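C2 toxin component I (Clostridium botulinum, PDB 2J3X) serves as the enzymatic component of the binary C2 toxin, an ADP-ribosyltransferase of the family that modifies actin in host cells. Local coordinates at residues A[73-77]-A[78-82]; A[33-36]-A[37-41]; A[306-309]-A[310-314]; A[259-262]-A[263-267]. The protein carries 2 engineered substitutions. All coordinates share one frame; numbering follows the deposited sequence. Where two conformers were deposited one is given.

Interaction 1 of 4, residues A[73-77]-A[78-82]. Unlike the reference sequence in segment 73-77: Q77 (reference His).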
loop_
_atom_site.group_PDB
_atom_site.type_symbol
_atom_site.label_atom_id
_atom_site.label_comp_id
_atom_site.label_asym_id
_atom_site.label_seq_id
_atom_site.Cartn_x
_atom_site.Cartn_y
_atom_site.Cartn_z
ATOM N N GLU A 73 -17.576 16.554 8.596
ATOM C CA GLU A 73 -18.529 17.660 8.904
ATOM C C GLU A 73 -19.751 17.593 8.006
ATOM O O GLU A 73 -20.818 18.099 8.393
ATOM C CB GLU A 73 -17.828 19.004 8.831
ATOM C CG GLU A 73 -16.697 19.073 9.919
ATOM C CD GLU A 73 -15.842 20.343 9.921
ATOM O OE1 GLU A 73 -15.366 20.750 8.822
ATOM O OE2 GLU A 73 -15.596 20.901 11.015
ATOM N N ASP A 74 -19.603 17.006 6.816
ATOM C CA ASP A 74 -20.747 16.656 5.949
ATOM C C ASP A 74 -21.526 15.398 6.328
ATOM O O ASP A 74 -22.451 14.970 5.588
ATOM C CB ASP A 74 -20.313 16.580 4.490
ATOM C CG ASP A 74 -19.845 17.924 3.957
ATOM O OD1 ASP A 74 -20.144 18.961 4.577
ATOM O OD2 ASP A 74 -19.167 17.942 2.898
ATOM N N GLU A 75 -21.172 14.777 7.458
ATOM C CA GLU A 75 -21.846 13.552 7.882
ATOM C C GLU A 75 -21.799 12.444 6.819
ATOM O O GLU A 75 -22.809 11.768 6.547
ATOM C CB GLU A 75 -23.317 13.840 8.237
ATOM C CG GLU A 75 -23.525 15.056 9.111
ATOM C CD GLU A 75 -23.361 14.700 10.544
ATOM O OE1 GLU A 75 -22.414 13.937 10.833
ATOM O OE2 GLU A 75 -24.179 15.141 11.370
ATOM N N ASN A 76 -20.640 12.266 6.199
ATOM C CA ASN A 76 -20.490 11.272 5.166
ATOM C C ASN A 76 -20.661 9.861 5.730
ATOM O O ASN A 76 -19.848 9.421 6.571
ATOM C CB ASN A 76 -19.140 11.451 4.488
ATOM C CG ASN A 76 -18.949 10.494 3.312
ATOM O OD1 ASN A 76 -18.779 9.296 3.510
ATOM N ND2 ASN A 76 -19.084 11.005 2.092
ATOM N N GLN A 77 -21.673 9.144 5.238
ATOM C CA GLN A 77 -22.010 7.832 5.779
ATOM C C GLN A 77 -20.987 6.806 5.359
ATOM O O GLN A 77 -20.754 5.836 6.120
ATOM C CB GLN A 77 -23.432 7.375 5.377
ATOM C CG GLN A 77 -24.567 8.232 6.096
ATOM C CD GLN A 77 -24.382 8.367 7.609
ATOM O OE1 GLN A 77 -24.306 7.359 8.344
ATOM N NE2 GLN A 77 -24.310 9.629 8.091
ATOM N N ASN A 78 -20.393 6.966 4.172
ATOM C CA ASN A 78 -19.339 5.977 3.784
ATOM C C ASN A 78 -18.194 6.041 4.803
ATOM O O ASN A 78 -17.732 4.990 5.280
ATOM C CB ASN A 78 -18.838 6.238 2.382
ATOM C CG ASN A 78 -19.860 5.839 1.322
ATOM O OD1 ASN A 78 -20.757 5.051 1.597
ATOM N ND2 ASN A 78 -19.700 6.366 0.107
ATOM N N LEU A 79 -17.774 7.255 5.174
ATOM C CA LEU A 79 -16.631 7.366 6.100
ATOM C C LEU A 79 -17.040 6.871 7.480
ATOM O O LEU A 79 -16.271 6.169 8.149
ATOM C CB LEU A 79 -16.116 8.818 6.135
ATOM C CG LEU A 79 -15.051 9.118 7.162
ATOM C CD1 LEU A 79 -13.731 8.303 6.812
ATOM C CD2 LEU A 79 -14.741 10.622 7.126
ATOM N N PHE A 80 -18.210 7.292 7.958
ATOM C CA PHE A 80 -18.675 6.797 9.280
ATOM C C PHE A 80 -18.801 5.286 9.300
ATOM O O PHE A 80 -18.493 4.659 10.323
ATOM C CB PHE A 80 -20.028 7.384 9.658
ATOM C CG PHE A 80 -19.993 8.884 9.925
ATOM C CD1 PHE A 80 -18.804 9.591 10.064
ATOM C CD2 PHE A 80 -21.198 9.549 10.135
ATOM C CE1 PHE A 80 -18.823 11.017 10.317
ATOM C CE2 PHE A 80 -21.226 10.914 10.400
ATOM C CZ PHE A 80 -20.067 11.637 10.497
ATOM N N ASP A 81 -19.265 4.705 8.202
ATOM C CA ASP A 81 -19.396 3.237 8.135
ATOM C C ASP A 81 -18.022 2.554 8.232
ATOM O O ASP A 81 -17.856 1.589 8.985
ATOM C CB ASP A 81 -20.121 2.784 6.850
ATOM C CG ASP A 81 -21.633 2.950 6.950
ATOM O OD1 ASP A 81 -22.135 3.074 8.086
ATOM O OD2 ASP A 81 -22.293 2.942 5.887
ATOM N N VAL A 82 -17.025 3.049 7.494
ATOM C CA VAL A 82 -15.630 2.545 7.644
ATOM C C VAL A 82 -15.171 2.681 9.104
ATOM O O VAL A 82 -14.595 1.721 9.686
ATOM C CB VAL A 82 -14.635 3.253 6.686
ATOM C CG1 VAL A 82 -13.132 3.016 7.049
ATOM C CG2 VAL A 82 -14.946 2.888 5.197
HETATM O O HOH W 1 -19.313 9.346 -0.535
#

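Interaction 2 of 4, residues A[33-36]-A[37-41]. With SO4 (sulfate ion), chain S.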
loop_
_atom_site.group_PDB
_atom_site.type_symbol
_atom_site.label_atom_id
_atom_site.label_comp_id
_atom_site.label_asym_id
_atom_site.label_seq_id
_atom_site.Cartn_x
_atom_site.Cartn_y
_atom_site.Cartn_z
ATOM N N LEU A 33 -21.480 -4.938 20.205
ATOM C CA LEU A 33 -21.633 -3.776 19.305
ATOM C C LEU A 33 -22.851 -2.924 19.618
ATOM O O LEU A 33 -23.867 -3.429 20.114
ATOM C CB LEU A 33 -21.714 -4.241 17.839
ATOM C CG LEU A 33 -20.577 -5.177 17.419
ATOM C CD1 LEU A 33 -20.699 -5.444 15.931
ATOM C CD2 LEU A 33 -19.250 -4.525 17.752
ATOM N N ASN A 34 -22.772 -1.647 19.237
ATOM C CA ASN A 34 -23.906 -0.749 19.323
ATOM C C ASN A 34 -24.667 -0.837 17.995
ATOM O O ASN A 34 -24.161 -1.466 17.036
ATOM C CB ASN A 34 -23.429 0.650 19.737
ATOM C CG ASN A 34 -22.580 1.343 18.672
ATOM O OD1 ASN A 34 -22.782 1.134 17.480
ATOM N ND2 ASN A 34 -21.678 2.232 19.095
ATOM N N ASN A 35 -25.868 -0.260 17.926
ATOM C CA ASN A 35 -26.738 -0.376 16.757
ATOM C C ASN A 35 -26.077 0.114 15.471
ATOM O O ASN A 35 -26.181 -0.529 14.436
ATOM C CB ASN A 35 -28.050 0.418 16.983
ATOM C CG ASN A 35 -29.011 0.354 15.782
ATOM O OD1 ASN A 35 -29.386 -0.723 15.314
ATOM N ND2 ASN A 35 -29.427 1.517 15.301
ATOM N N LEU A 36 -25.429 1.274 15.538
ATOM C CA LEU A 36 -24.764 1.810 14.307
ATOM C C LEU A 36 -23.638 0.905 13.788
ATOM O O LEU A 36 -23.511 0.679 12.575
ATOM C CB LEU A 36 -24.281 3.231 14.503
ATOM C CG LEU A 36 -25.507 4.173 14.589
ATOM C CD1 LEU A 36 -25.002 5.526 15.002
ATOM C CD2 LEU A 36 -26.328 4.229 13.265
ATOM N N GLU A 37 -22.846 0.369 14.708
ATOM C CA GLU A 37 -21.827 -0.631 14.332
ATOM C C GLU A 37 -22.445 -1.863 13.700
ATOM O O GLU A 37 -21.943 -2.402 12.709
ATOM C CB GLU A 37 -21.054 -1.066 15.555
ATOM C CG GLU A 37 -20.017 0.010 15.977
ATOM C CD GLU A 37 -19.616 -0.063 17.425
ATOM O OE1 GLU A 37 -20.102 -0.940 18.147
ATOM O OE2 GLU A 37 -18.853 0.827 17.856
ATOM N N GLU A 38 -23.509 -2.360 14.311
ATOM C CA GLU A 38 -24.220 -3.494 13.717
ATOM C C GLU A 38 -24.762 -3.194 12.322
ATOM O O GLU A 38 -24.656 -4.029 11.428
ATOM C CB GLU A 38 -25.379 -3.964 14.626
ATOM C CG GLU A 38 -24.890 -4.576 15.930
ATOM C CD GLU A 38 -25.988 -5.374 16.669
ATOM O OE1 GLU A 38 -27.036 -5.661 16.048
ATOM O OE2 GLU A 38 -25.786 -5.725 17.851
ATOM N N VAL A 39 -25.349 -2.016 12.150
ATOM C CA VAL A 39 -25.900 -1.630 10.853
ATOM C C VAL A 39 -24.752 -1.599 9.849
ATOM O O VAL A 39 -24.856 -2.169 8.759
ATOM C CB VAL A 39 -26.616 -0.278 10.916
ATOM C CG1 VAL A 39 -26.989 0.222 9.502
ATOM C CG2 VAL A 39 -27.845 -0.374 11.814
ATOM N N ALA A 40 -23.621 -1.021 10.259
ATOM C CA ALA A 40 -22.466 -0.904 9.341
ATOM C C ALA A 40 -21.920 -2.263 8.950
ATOM O O ALA A 40 -21.638 -2.514 7.777
ATOM C CB ALA A 40 -21.372 -0.050 9.999
ATOM N N VAL A 41 -21.767 -3.159 9.927
ATOM C CA VAL A 41 -21.242 -4.492 9.670
ATOM C C VAL A 41 -22.241 -5.362 8.862
ATOM O O VAL A 41 -21.850 -6.094 7.937
ATOM C CB VAL A 41 -20.848 -5.190 10.994
ATOM C CG1 VAL A 41 -20.739 -6.739 10.806
ATOM C CG2 VAL A 41 -19.587 -4.577 11.536
HETATM S S SO4 S . -26.991 1.022 21.078
HETATM O O1 SO4 S . -28.333 1.421 21.502
HETATM O O2 SO4 S . -26.142 0.762 22.237
HETATM O O3 SO4 S . -27.082 -0.188 20.262
HETATM O O4 SO4 S . -26.409 2.115 20.312
#

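Interaction 3 of 4, residues A[306-309]-A[310-314]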
loop_
_atom_site.group_PDB
_atom_site.type_symbol
_atom_site.label_atom_id
_atom_site.label_comp_id
_atom_site.label_asym_id
_atom_site.label_seq_id
_atom_site.Cartn_x
_atom_site.Cartn_y
_atom_site.Cartn_z
ATOM N N PHE A 306 6.598 9.963 -16.420
ATOM C CA PHE A 306 6.242 8.760 -17.188
ATOM C C PHE A 306 6.228 9.040 -18.708
ATOM O O PHE A 306 5.664 8.289 -19.474
ATOM C CB PHE A 306 4.866 8.334 -16.738
ATOM C CG PHE A 306 4.816 8.082 -15.256
ATOM C CD1 PHE A 306 5.422 6.932 -14.737
ATOM C CD2 PHE A 306 4.338 9.067 -14.386
ATOM C CE1 PHE A 306 5.439 6.729 -13.343
ATOM C CE2 PHE A 306 4.345 8.865 -12.988
ATOM C CZ PHE A 306 4.912 7.719 -12.486
ATOM N N ASP A 307 6.727 10.208 -19.086
ATOM C CA ASP A 307 6.632 10.643 -20.496
ATOM C C ASP A 307 5.189 10.808 -20.915
ATOM O O ASP A 307 4.790 10.442 -22.064
ATOM C CB ASP A 307 7.341 9.643 -21.418
ATOM C CG ASP A 307 8.846 9.674 -21.265
ATOM O OD1 ASP A 307 9.371 10.521 -20.515
ATOM O OD2 ASP A 307 9.540 8.855 -21.925
ATOM N N LEU A 308 4.374 11.304 -19.995
ATOM C CA LEU A 308 2.990 11.586 -20.299
ATOM C C LEU A 308 2.758 13.095 -20.172
ATOM O O LEU A 308 3.540 13.774 -19.528
ATOM C CB LEU A 308 2.021 10.817 -19.366
ATOM C CG LEU A 308 2.047 9.278 -19.542
ATOM C CD1 LEU A 308 1.301 8.606 -18.400
ATOM C CD2 LEU A 308 1.396 8.840 -20.847
ATOM N N PRO A 309 1.683 13.599 -20.778
ATOM C CA PRO A 309 1.393 15.052 -20.590
ATOM C C PRO A 309 1.275 15.345 -19.087
ATOM O O PRO A 309 0.786 14.477 -18.362
ATOM C CB PRO A 309 0.005 15.205 -21.229
ATOM C CG PRO A 309 -0.073 14.158 -22.234
ATOM C CD PRO A 309 0.704 12.946 -21.671
ATOM N N SER A 310 1.647 16.546 -18.623
ATOM C CA SER A 310 1.565 16.794 -17.174
ATOM C C SER A 310 0.168 16.541 -16.644
ATOM O O SER A 310 0.010 16.043 -15.505
ATOM C CB SER A 310 1.976 18.221 -16.822
ATOM O OG SER A 310 1.194 19.135 -17.606
ATOM N N ASP A 311 -0.858 16.853 -17.449
ATOM C CA ASP A 311 -2.224 16.783 -16.990
ATOM C C ASP A 311 -2.955 15.556 -17.537
ATOM O O ASP A 311 -4.184 15.533 -17.634
ATOM C CB ASP A 311 -2.976 18.075 -17.376
ATOM C CG ASP A 311 -2.900 18.384 -18.872
ATOM O OD1 ASP A 311 -1.943 17.964 -19.595
ATOM O OD2 ASP A 311 -3.815 19.129 -19.327
ATOM N N PHE A 312 -2.177 14.526 -17.833
ATOM C CA PHE A 312 -2.716 13.231 -18.185
ATOM C C PHE A 312 -3.803 12.858 -17.188
ATOM O O PHE A 312 -3.565 12.942 -15.976
ATOM C CB PHE A 312 -1.603 12.167 -18.123
ATOM C CG PHE A 312 -2.105 10.782 -18.464
ATOM C CD1 PHE A 312 -2.690 9.962 -17.466
ATOM C CD2 PHE A 312 -2.028 10.315 -19.765
ATOM C CE1 PHE A 312 -3.198 8.711 -17.791
ATOM C CE2 PHE A 312 -2.504 9.073 -20.097
ATOM C CZ PHE A 312 -3.109 8.256 -19.121
ATOM N N SER A 313 -4.946 12.385 -17.660
ATOM C CA SER A 313 -6.013 11.999 -16.710
ATOM C C SER A 313 -6.470 10.587 -16.943
ATOM O O SER A 313 -6.591 10.139 -18.115
ATOM C CB SER A 313 -7.232 12.934 -16.871
ATOM O OG SER A 313 -8.339 12.516 -16.072
ATOM N N PHE A 314 -6.838 9.917 -15.835
ATOM C CA PHE A 314 -7.449 8.596 -15.901
ATOM C C PHE A 314 -8.970 8.585 -15.874
ATOM O O PHE A 314 -9.597 7.505 -15.821
ATOM C CB PHE A 314 -6.924 7.760 -14.695
ATOM C CG PHE A 314 -5.491 7.319 -14.813
ATOM C CD1 PHE A 314 -5.124 6.292 -15.714
ATOM C CD2 PHE A 314 -4.525 7.887 -13.998
ATOM C CE1 PHE A 314 -3.802 5.846 -15.809
ATOM C CE2 PHE A 314 -3.191 7.445 -14.082
ATOM C CZ PHE A 314 -2.854 6.382 -14.993
#

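Interaction 4 of 4, residues A[259-262]-A[263-267]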
loop_
_atom_site.group_PDB
_atom_site.type_symbol
_atom_site.label_atom_id
_atom_site.label_comp_id
_atom_site.label_asym_id
_atom_site.label_seq_id
_atom_site.Cartn_x
_atom_site.Cartn_y
_atom_site.Cartn_z
ATOM N N ALA A 259 19.200 25.403 -8.338
ATOM C CA ALA A 259 20.477 25.321 -9.002
ATOM C C ALA A 259 21.053 23.911 -8.926
ATOM O O ALA A 259 21.580 23.380 -9.899
ATOM C CB ALA A 259 21.444 26.305 -8.378
ATOM N N ILE A 260 20.923 23.301 -7.739
ATOM C CA ILE A 260 21.547 22.011 -7.500
ATOM C C ILE A 260 20.784 20.908 -8.266
ATOM O O ILE A 260 21.396 20.033 -8.866
ATOM C CB ILE A 260 21.619 21.733 -5.968
ATOM C CG1 ILE A 260 22.870 22.430 -5.383
ATOM C CG2 ILE A 260 21.717 20.234 -5.707
ATOM C CD1 ILE A 260 22.975 22.358 -3.844
ATOM N N ASN A 261 19.460 20.966 -8.216
ATOM C CA ASN A 261 18.569 20.025 -8.927
ATOM C C ASN A 261 18.863 20.112 -10.443
ATOM O O ASN A 261 19.062 19.084 -11.093
ATOM C CB ASN A 261 17.081 20.379 -8.685
ATOM C CG ASN A 261 16.587 19.976 -7.294
ATOM O OD1 ASN A 261 17.256 19.217 -6.578
ATOM N ND2 ASN A 261 15.399 20.491 -6.912
ATOM N N SER A 262 18.923 21.340 -10.975
ATOM C CA SER A 262 19.170 21.517 -12.446
ATOM C C SER A 262 20.502 20.937 -12.858
ATOM O O SER A 262 20.582 20.179 -13.836
ATOM C CB SER A 262 19.049 22.969 -12.884
ATOM O OG SER A 262 17.698 23.375 -12.708
ATOM N N TYR A 263 21.538 21.260 -12.091
ATOM C CA TYR A 263 22.876 20.786 -12.323
ATOM C C TYR A 263 22.917 19.278 -12.366
ATOM O O TYR A 263 23.407 18.672 -13.328
ATOM C CB TYR A 263 23.802 21.327 -11.229
ATOM C CG TYR A 263 25.276 20.992 -11.323
ATOM C CD1 TYR A 263 26.090 21.556 -12.340
ATOM C CD2 TYR A 263 25.885 20.159 -10.373
ATOM C CE1 TYR A 263 27.438 21.263 -12.415
ATOM C CE2 TYR A 263 27.259 19.879 -10.427
ATOM C CZ TYR A 263 28.031 20.450 -11.473
ATOM O OH TYR A 263 29.384 20.201 -11.542
ATOM N N LEU A 264 22.367 18.656 -11.331
ATOM C CA LEU A 264 22.343 17.195 -11.270
ATOM C C LEU A 264 21.502 16.574 -12.387
ATOM O O LEU A 264 21.905 15.569 -12.960
ATOM C CB LEU A 264 21.908 16.700 -9.861
ATOM C CG LEU A 264 23.054 16.833 -8.834
ATOM C CD1 LEU A 264 22.474 16.612 -7.385
ATOM C CD2 LEU A 264 24.278 15.897 -9.071
ATOM N N ARG A 265 20.363 17.177 -12.693
ATOM C CA ARG A 265 19.486 16.652 -13.742
ATOM C C ARG A 265 20.123 16.809 -15.127
ATOM O O ARG A 265 19.746 16.113 -16.082
ATOM C CB ARG A 265 18.120 17.335 -13.670
ATOM C CG ARG A 265 17.242 16.753 -12.541
ATOM C CD ARG A 265 16.142 17.726 -12.117
ATOM N NE ARG A 265 15.477 17.339 -10.857
ATOM C CZ ARG A 265 14.531 18.055 -10.258
ATOM N NH1 ARG A 265 14.118 19.200 -10.802
ATOM N NH2 ARG A 265 13.981 17.636 -9.112
ATOM N N ASN A 266 21.092 17.721 -15.223
ATOM C CA ASN A 266 21.825 17.942 -16.472
ATOM C C ASN A 266 23.195 17.265 -16.468
ATOM O O ASN A 266 24.102 17.728 -17.148
ATOM C CB ASN A 266 22.007 19.447 -16.757
ATOM C CG ASN A 266 20.684 20.191 -16.962
ATOM O OD1 ASN A 266 19.761 19.718 -17.640
ATOM N ND2 ASN A 266 20.607 21.391 -16.399
ATOM N N ASN A 267 23.361 16.187 -15.693
ATOM C CA ASN A 267 24.636 15.470 -15.604
ATOM C C ASN A 267 25.865 16.338 -15.287
ATOM O O ASN A 267 26.978 16.061 -15.756
ATOM C CB ASN A 267 24.874 14.613 -16.867
ATOM C CG ASN A 267 26.102 13.692 -16.744
ATOM O OD1 ASN A 267 26.427 13.180 -15.650
ATOM N ND2 ASN A 267 26.793 13.468 -17.882
#

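Interaction 1 of 4, residues A[73-77]-A[78-82]
N76 and L79 are joined by a side-chain-to-backbone hydrogen bond in which the amide oxygen OD1 of N76 accepts from L79 N at 2.8 Å. The torsion of N76 explains the reach: its CG stands anti to the backbone N (chi1 -176°), which swings the amide to the N-H groups that open the helix. This bond, and its place just before the helix, mark N76 as the N-cap of helix 77-90. Backbone bonds continue the pattern. F80 N meets N76 O at 3.0 Å in an almost straight bond (172° at the hydrogen), and D81 N reaches Q77 O at 2.8 Å. Just upstream, E75 has positive phi and ends helix 65-73 in a Schellman motif, so one helix stops and the next is capped within a few residues.

Contacts with the F80 ring form a second group. N76 O, already bonded to F80 N, also lies 3.4 Å above one face of the ring, displaced toward its rim. The carboxylate oxygen OE1 of E75 approaches the ring edge in plane, 3.3 Å from F80 CE2, with carboxylate and ring planes 90° apart. Q77, a departure from the reference sequence, brings NE2 obliquely to 3.7 Å from F80 CD2 and gives a weak hydrogen bond to E75 O.

A water bridges the two asparagines, accepting from N76 ND2 at 3.1 Å and, weakly, from N78 ND2; N78 OD1 bonds to K52.

Interaction 2 of 4, residues A[33-36]-A[37-41]
N34 and E37 exchange hydrogen bonds across the first turn of helix 35-42, and the glutamate can be followed outward atom by atom. E37 CB starts 3.4 Å from N34 OD1. CG lies 3.3 Å from the same oxygen, while the backbone N of E37 donates to N34 OD1 at 2.9 Å, nearly along the C=O axis. From CG the chain runs extended, and CD comes to lie over the N34 amide, 3.5 Å from N34 ND2; carboxylate and amide are stacked with their planes 18° apart. At the tip OE1 accepts from N34 N at 3.0 Å, met from above the carboxylate plane and 40° out of it. OE1 also touches L33, 3.7 Å from its CB. OE2 passes N34 ND2 at an angle too poor for a hydrogen bond.

The two reciprocal bonds define a capping box, with N34 as N-cap. N34 presents its amide by placing CG between the backbone N and the carbonyl carbon (chi1 68°). The next amide, N35 N, donates to sulfate O3 at 2.6 Å; this ion and a glycerol near N34 probably come from the crystallisation liquor.

The chemistry is that of a helix start gathering acceptors and anions around its N-H groups. E37 OE1 also forms a salt bridge with K91, whereas OE2 faces E87 OE2, a proximity that a proton on one of the two acids would ease, plausibly at the crystals' pH of 3.0.

Interaction 3 of 4, residues A[306-309]-A[310-314]
L308 and F312 make the tight part of this turn. The methyl CD1 of L308 stands over the centre of the F312 ring, 4.0 Å from the centroid and only 13° off the ring normal, a clear CH-pi contact. Its partner methyl CD2 spreads toward one side of the ring, 3.9 Å from F312 CD2, so the forked end of the leucine covers both the middle and the flank of that face. The ring is delivered there with CG anti to the backbone N of F312 (chi1 179°). P309 approaches differently, at the ring edge and near its plane, with CD 4.2 Å from F312 CD2.

A type I beta turn from P309 to F312 brings the aromatic residue back to the leucine. It is closed by F312 N donating to P309 O at 3.0 Å, and the donor lies above the carbonyl plane, 61° out of it. The outer side is much looser: D311 OD1 comes back no closer than 3.8 Å to P309 CB, and P309 and D311 are both exposed. S310, at the corner with D311, rests on D302 and I304.

The loop connects strand 295-301 to strand 315-318; on its inner side L308 packs on F332 and F312 on K328, both of helix 326-336. Beyond the turn, F314 takes CE1 of F312 over its own ring face and continues inward to T417 and V419 of strand 414-426.

Interaction 4 of 4, residues A[259-262]-A[263-267]
N261 and R265, one helical turn apart, share the same first torsion: each has CG anti to its carbonyl carbon, chi1 -75° in N261 and -78° in R265. From there R265 runs extended through NE, so the two side chains lie alongside one another and point the same way. The guanidinium is thereby laid over N261, with CB of N261 above its centre and 3.8 Å from R265 CZ. Farther out, R265 NH2 passes N261 ND2 at 3.9 Å, and the amide and guanidinium planes, 23° apart, are stacked. At the base R265 N donates to N261 O at 2.8 Å, and the methylene CD of R265 brushes that oxygen at 3.4 Å.

On another face of helix 257-265, I260 CG2 and L264 CD1 meet at 4.1 Å, side by side; I260 packs on L275 and I282 of helix 273-286. The helix then ends. N266 N gives S262 O a weak bond, and N267, with positive phi, is the C-prime residue of a Schellman motif in which its N reaches L264 O at 3.2 Å and R268 N bonds to Y263 O.

The polar end of N261 is fixed from outside, since OD1 bonds to S345 OG and Y252 OH, which would hold the amide steady beneath the guanidinium. Because the overlap uses the flat face of R265, its N-H groups are not spent on N261.

In the fold
Following the chain from the N terminus, the order is interaction 2, interaction 1, interaction 4, interaction 3. Each is local, within one continuous stretch, so they run in series and none nests or crosses. Interaction 2 opens helix 35-42 and interaction 1 opens helix 77-90. The two helices touch where D81 OD1 packs on A40 CB at 3.7 Å; the contacts' centres are 14 Å apart, and both belong to the first of the two ADP-ribosyltransferase-like regions. Interaction 4 ends helix 257-265, and interaction 3 turns the loop between strands 295-301 and 315-318; both lie in the second, centres 23 Å apart without touching. Interactions 2 and 4 stand on opposite sides of the chain's centre, about 56 Å between centres.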